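Long-range contact in putative streptothricin acetyltransferase (Bacillus anthracis, PDB 3PP9), which probably acetylates the antibiotic streptothricin, taking the acetyl group from acetyl coenzyme A, as a member of the GNAT acetyltransferase family: residues L93-I103 against W128-L139. Numbering follows the deposited sequence. Where two conformers were deposited one is given.
Sequences LKKNWNNYAYI and WAKEGNMPGIML. With PO4 (phosphate ion), chain E.
Ala-101 and Ile-137 pair as parallel strand neighbours, with Tyr-102 beside Met-138 one step on. Three backbone hydrogen bonds join the strands: Ala-101 N to Gly-136 O (2.9 Å), Met-138 N to Ala-101 O (2.8 Å) and Ile-103 N to Met-138 O (3.0 Å).

On the side of Ala-101 and Ile-137, apolar groups meet the end of helix 117-131. Ala-101 CB meets Ala-129 CB at 3.8 Å and the edge of the Trp-128 ring. Leu-93 CB lies over a face of that indole, a CH-pi contact. Gly-136 CA sits over a face of the Tyr-100 ring, 3.8 Å from its centroid, another CH-pi contact.

With CG between its backbone N and carbonyl carbon (chi1 60°), selenomethionine Met-138 places CG against Tyr-102 CD2 (3.8 Å). Its selenium lies near Asn-96 ND2 (3.5 Å) and Asn-98 ND2. Asn-98 ND2 donates a hydrogen bond to Val-166 O of the second subunit.

Among the polar links, two waters bridge Lys-95 NZ to Gly-132 O. Asn-98 OD1 accepts from Tyr-100 N, an Asx turn, and from Asn-96 ND2 on the opposite face of its amide. Asn-96 ND2 and Trp-97 NE1 hydrogen-bond a phosphate ion, probably from the crystallisation liquor.

The contact closes the beta-alpha-beta unit of strand 101-108, helix 117-131 and strand 136-142. Strand 178-184 flanks it beyond 136-142, and Leu-139 touches acetyl coenzyme A.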
loop_
_atom_site.group_PDB
_atom_site.type_symbol
_atom_site.label_atom_id
_atom_site.label_comp_id
_atom_site.label_asym_id
_atom_site.label_seq_id
_atom_site.Cartn_x
_atom_site.Cartn_y
_atom_site.Cartn_z
ATOM N N LEU A 93 -4.733 -7.840 13.100
ATOM C CA LEU A 93 -5.465 -7.830 11.849
ATOM C C LEU A 93 -6.397 -6.637 11.668
ATOM O O LEU A 93 -6.935 -6.117 12.640
ATOM C CB LEU A 93 -6.398 -9.057 11.875
ATOM C CG LEU A 93 -5.712 -10.409 12.018
ATOM C CD1 LEU A 93 -6.709 -11.505 12.325
ATOM C CD2 LEU A 93 -4.924 -10.741 10.782
ATOM N N LYS A 94 -6.579 -6.220 10.420
ATOM C CA LYS A 94 -7.525 -5.153 10.098
ATOM C C LYS A 94 -8.194 -5.553 8.790
ATOM O O LYS A 94 -7.769 -6.509 8.124
ATOM C CB LYS A 94 -6.869 -3.800 9.855
ATOM C CG LYS A 94 -6.106 -3.703 8.571
ATOM C CD LYS A 94 -5.707 -2.263 8.262
ATOM C CE LYS A 94 -4.955 -2.180 6.938
ATOM N NZ LYS A 94 -4.545 -0.782 6.611
ATOM N N LYS A 95 -9.291 -4.881 8.466
ATOM C CA LYS A 95 -9.946 -5.093 7.178
ATOM C C LYS A 95 -9.392 -4.006 6.275
ATOM O O LYS A 95 -9.446 -2.825 6.615
ATOM C CB LYS A 95 -11.456 -4.990 7.299
ATOM C CG LYS A 95 -12.164 -5.254 5.996
ATOM C CD LYS A 95 -13.650 -5.120 6.209
ATOM C CE LYS A 95 -14.434 -5.402 4.962
ATOM N NZ LYS A 95 -15.898 -5.299 5.257
ATOM N N ASN A 96 -8.877 -4.392 5.115
ATOM C CA ASN A 96 -8.273 -3.450 4.174
ATOM C C ASN A 96 -9.283 -2.861 3.184
ATOM O O ASN A 96 -10.396 -3.355 3.055
ATOM C CB ASN A 96 -7.180 -4.187 3.398
ATOM C CG ASN A 96 -6.178 -3.261 2.770
ATOM O OD1 ASN A 96 -5.903 -2.190 3.308
ATOM N ND2 ASN A 96 -5.581 -3.680 1.663
ATOM N N TRP A 97 -8.883 -1.818 2.458
ATOM C CA TRP A 97 -9.778 -1.202 1.463
ATOM C C TRP A 97 -10.269 -2.158 0.368
ATOM O O TRP A 97 -11.332 -1.935 -0.204
ATOM C CB TRP A 97 -9.108 -0.001 0.787
ATOM C CG TRP A 97 -7.890 -0.352 -0.029
ATOM C CD1 TRP A 97 -6.599 -0.362 0.396
ATOM C CD2 TRP A 97 -7.860 -0.726 -1.410
ATOM N NE1 TRP A 97 -5.760 -0.729 -0.632
ATOM C CE2 TRP A 97 -6.510 -0.963 -1.750
ATOM C CE3 TRP A 97 -8.840 -0.899 -2.390
ATOM C CZ2 TRP A 97 -6.122 -1.353 -3.028
ATOM C CZ3 TRP A 97 -8.455 -1.289 -3.654
ATOM C CH2 TRP A 97 -7.106 -1.517 -3.962
ATOM N N ASN A 98 -9.494 -3.197 0.054
ATOM C CA ASN A 98 -9.881 -4.157 -0.985
ATOM C C ASN A 98 -10.659 -5.337 -0.421
ATOM O O ASN A 98 -10.812 -6.355 -1.086
ATOM C CB ASN A 98 -8.659 -4.675 -1.734
ATOM C CG ASN A 98 -7.825 -5.603 -0.902
ATOM O OD1 ASN A 98 -7.885 -5.570 0.329
ATOM N ND2 ASN A 98 -7.011 -6.432 -1.564
ATOM N N ASN A 99 -11.138 -5.188 0.812
ATOM C CA ASN A 99 -11.917 -6.202 1.495
ATOM C C ASN A 99 -11.157 -7.347 2.117
ATOM O O ASN A 99 -11.735 -8.078 2.892
ATOM C CB ASN A 99 -13.098 -6.699 0.651
ATOM C CG ASN A 99 -14.141 -5.618 0.424
ATOM O OD1 ASN A 99 -14.743 -5.543 -0.643
ATOM N ND2 ASN A 99 -14.343 -4.764 1.427
ATOM N N TYR A 100 -9.861 -7.493 1.847
ATOM C CA TYR A 100 -9.117 -8.570 2.463
ATOM C C TYR A 100 -8.755 -8.261 3.903
ATOM O O TYR A 100 -8.676 -7.103 4.320
ATOM C CB TYR A 100 -7.776 -8.797 1.719
ATOM C CG TYR A 100 -7.801 -9.733 0.532
ATOM C CD1 TYR A 100 -8.776 -9.634 -0.443
ATOM C CD2 TYR A 100 -6.794 -10.680 0.353
ATOM C CE1 TYR A 100 -8.794 -10.497 -1.518
ATOM C CE2 TYR A 100 -6.807 -11.542 -0.751
ATOM C CZ TYR A 100 -7.814 -11.433 -1.673
ATOM O OH TYR A 100 -7.893 -12.245 -2.794
ATOM N N ALA A 101 -8.577 -9.322 4.676
ATOM C CA ALA A 101 -8.047 -9.187 6.018
ATOM C C ALA A 101 -6.573 -8.864 5.746
ATOM O O ALA A 101 -5.983 -9.408 4.808
ATOM C CB ALA A 101 -8.168 -10.469 6.770
ATOM N N TYR A 102 -5.999 -7.985 6.550
ATOM C CA TYR A 102 -4.610 -7.551 6.401
ATOM C C TYR A 102 -3.875 -7.803 7.713
ATOM O O TYR A 102 -4.297 -7.351 8.780
ATOM C CB TYR A 102 -4.605 -6.047 6.067
ATOM C CG TYR A 102 -3.261 -5.460 5.748
ATOM C CD1 TYR A 102 -2.407 -5.040 6.759
ATOM C CD2 TYR A 102 -2.861 -5.288 4.436
ATOM C CE1 TYR A 102 -1.173 -4.483 6.471
ATOM C CE2 TYR A 102 -1.607 -4.755 4.145
ATOM C CZ TYR A 102 -0.780 -4.359 5.166
ATOM O OH TYR A 102 0.455 -3.814 4.875
ATOM N N ILE A 103 -2.760 -8.521 7.623
ATOM C CA ILE A 103 -1.961 -8.811 8.803
ATOM C C ILE A 103 -0.970 -7.676 9.006
ATOM O O ILE A 103 -0.019 -7.524 8.249
ATOM C CB ILE A 103 -1.183 -10.126 8.667
ATOM C CG1 ILE A 103 -2.114 -11.305 8.383
ATOM C CG2 ILE A 103 -0.334 -10.333 9.949
ATOM C CD1 ILE A 103 -1.373 -12.630 8.100
ATOM N N TRP A 128 -11.475 -15.438 11.259
ATOM C CA TRP A 128 -11.943 -14.072 11.447
ATOM C C TRP A 128 -12.306 -13.432 10.107
ATOM O O TRP A 128 -13.366 -12.823 9.958
ATOM C CB TRP A 128 -10.868 -13.252 12.159
ATOM C CG TRP A 128 -11.248 -11.825 12.405
ATOM C CD1 TRP A 128 -12.030 -11.349 13.429
ATOM C CD2 TRP A 128 -10.828 -10.677 11.655
ATOM N NE1 TRP A 128 -12.153 -9.982 13.330
ATOM C CE2 TRP A 128 -11.405 -9.544 12.273
ATOM C CE3 TRP A 128 -9.989 -10.490 10.551
ATOM C CZ2 TRP A 128 -11.182 -8.250 11.804
ATOM C CZ3 TRP A 128 -9.791 -9.218 10.080
ATOM C CH2 TRP A 128 -10.376 -8.107 10.713
ATOM N N ALA A 129 -11.430 -13.611 9.119
ATOM C CA ALA A 129 -11.668 -13.073 7.794
ATOM C C ALA A 129 -12.965 -13.624 7.239
ATOM O O ALA A 129 -13.816 -12.882 6.748
ATOM C CB ALA A 129 -10.514 -13.444 6.880
ATOM N N LYS A 130 -13.142 -14.931 7.329
ATOM C CA LYS A 130 -14.375 -15.529 6.790
ATOM C C LYS A 130 -15.637 -15.051 7.523
ATOM O O LYS A 130 -16.681 -14.786 6.890
ATOM C CB LYS A 130 -14.261 -17.047 6.779
ATOM C CG LYS A 130 -13.173 -17.542 5.843
ATOM C CD LYS A 130 -12.996 -19.045 5.920
ATOM C CE LYS A 130 -11.836 -19.523 5.062
ATOM N NZ LYS A 130 -11.644 -21.014 5.107
ATOM N N GLU A 131 -15.547 -14.929 8.846
ATOM C CA GLU A 131 -16.681 -14.458 9.660
ATOM C C GLU A 131 -17.122 -13.053 9.237
ATOM O O GLU A 131 -18.315 -12.706 9.325
ATOM C CB GLU A 131 -16.332 -14.501 11.149
ATOM C CG GLU A 131 -16.285 -15.916 11.700
ATOM C CD GLU A 131 -15.824 -16.015 13.145
ATOM O OE1 GLU A 131 -15.371 -14.994 13.720
ATOM O OE2 GLU A 131 -15.893 -17.140 13.694
ATOM N N GLY A 132 -16.167 -12.268 8.744
ATOM C CA GLY A 132 -16.423 -10.912 8.268
ATOM C C GLY A 132 -16.666 -10.810 6.766
ATOM O O GLY A 132 -16.671 -9.710 6.215
ATOM N N ASN A 133 -16.830 -11.949 6.090
ATOM C CA ASN A 133 -17.100 -11.965 4.655
ATOM C C ASN A 133 -15.978 -11.391 3.795
ATOM O O ASN A 133 -16.201 -10.824 2.709
ATOM C CB ASN A 133 -18.424 -11.246 4.379
ATOM C CG ASN A 133 -19.592 -11.916 5.073
ATOM O OD1 ASN A 133 -19.721 -13.141 5.057
ATOM N ND2 ASN A 133 -20.474 -11.112 5.647
HETATM N N MSE A 134 -14.766 -11.556 4.303
HETATM C CA MSE A 134 -13.566 -11.117 3.622
HETATM C C MSE A 134 -13.117 -12.263 2.733
HETATM O O MSE A 134 -13.049 -13.406 3.178
HETATM C CB MSE A 134 -12.523 -10.747 4.656
HETATM C CG MSE A 134 -12.886 -9.462 5.378
HETATM SE SE MSE A 134 -11.698 -9.049 6.872
HETATM C CE MSE A 134 -12.931 -9.566 8.329
ATOM N N PRO A 135 -12.774 -11.962 1.478
ATOM C CA PRO A 135 -12.411 -13.014 0.536
ATOM C C PRO A 135 -10.994 -13.569 0.597
ATOM O O PRO A 135 -10.671 -14.476 -0.180
ATOM C CB PRO A 135 -12.684 -12.353 -0.818
ATOM C CG PRO A 135 -12.353 -10.922 -0.588
ATOM C CD PRO A 135 -12.825 -10.640 0.830
ATOM N N GLY A 136 -10.157 -13.062 1.498
ATOM C CA GLY A 136 -8.801 -13.547 1.624
ATOM C C GLY A 136 -8.049 -12.770 2.678
ATOM O O GLY A 136 -8.638 -11.946 3.389
ATOM N N ILE A 137 -6.756 -13.052 2.773
ATOM C CA ILE A 137 -5.883 -12.394 3.728
ATOM C C ILE A 137 -4.633 -11.976 2.974
ATOM O O ILE A 137 -4.200 -12.656 2.049
ATOM C CB ILE A 137 -5.410 -13.327 4.834
ATOM C CG1 ILE A 137 -6.552 -14.027 5.538
ATOM C CG2 ILE A 137 -4.543 -12.556 5.822
ATOM C CD1 ILE A 137 -6.052 -15.010 6.590
HETATM N N MSE A 138 -4.051 -10.853 3.353
HETATM C CA MSE A 138 -2.830 -10.369 2.701
HETATM C C MSE A 138 -1.936 -9.688 3.699
HETATM O O MSE A 138 -2.349 -9.392 4.823
HETATM C CB MSE A 138 -3.161 -9.364 1.614
HETATM C CG MSE A 138 -3.891 -8.169 2.168
HETATM SE SE MSE A 138 -4.370 -6.830 0.873
HETATM C CE MSE A 138 -2.784 -5.963 0.493
ATOM N N LEU A 139 -0.707 -9.420 3.266
ATOM C CA LEU A 139 0.255 -8.742 4.122
ATOM C C LEU A 139 1.443 -8.290 3.297
ATOM O O LEU A 139 1.536 -8.584 2.112
ATOM C CB LEU A 139 0.698 -9.661 5.273
ATOM C CG LEU A 139 1.438 -10.987 5.039
ATOM C CD1 LEU A 139 0.604 -12.028 4.370
ATOM C CD2 LEU A 139 2.806 -10.833 4.356
HETATM P P PO4 E . -2.296 -1.803 0.380
HETATM O O1 PO4 E . -2.305 -1.537 1.868
HETATM O O2 PO4 E . -2.704 -0.559 -0.376
HETATM O O3 PO4 E . -0.913 -2.254 -0.007
HETATM O O4 PO4 E . -3.301 -2.889 0.088
HETATM O O HOH W 1 -16.329 -7.237 7.401
HETATM O O HOH W 2 -16.457 -7.756 4.301
#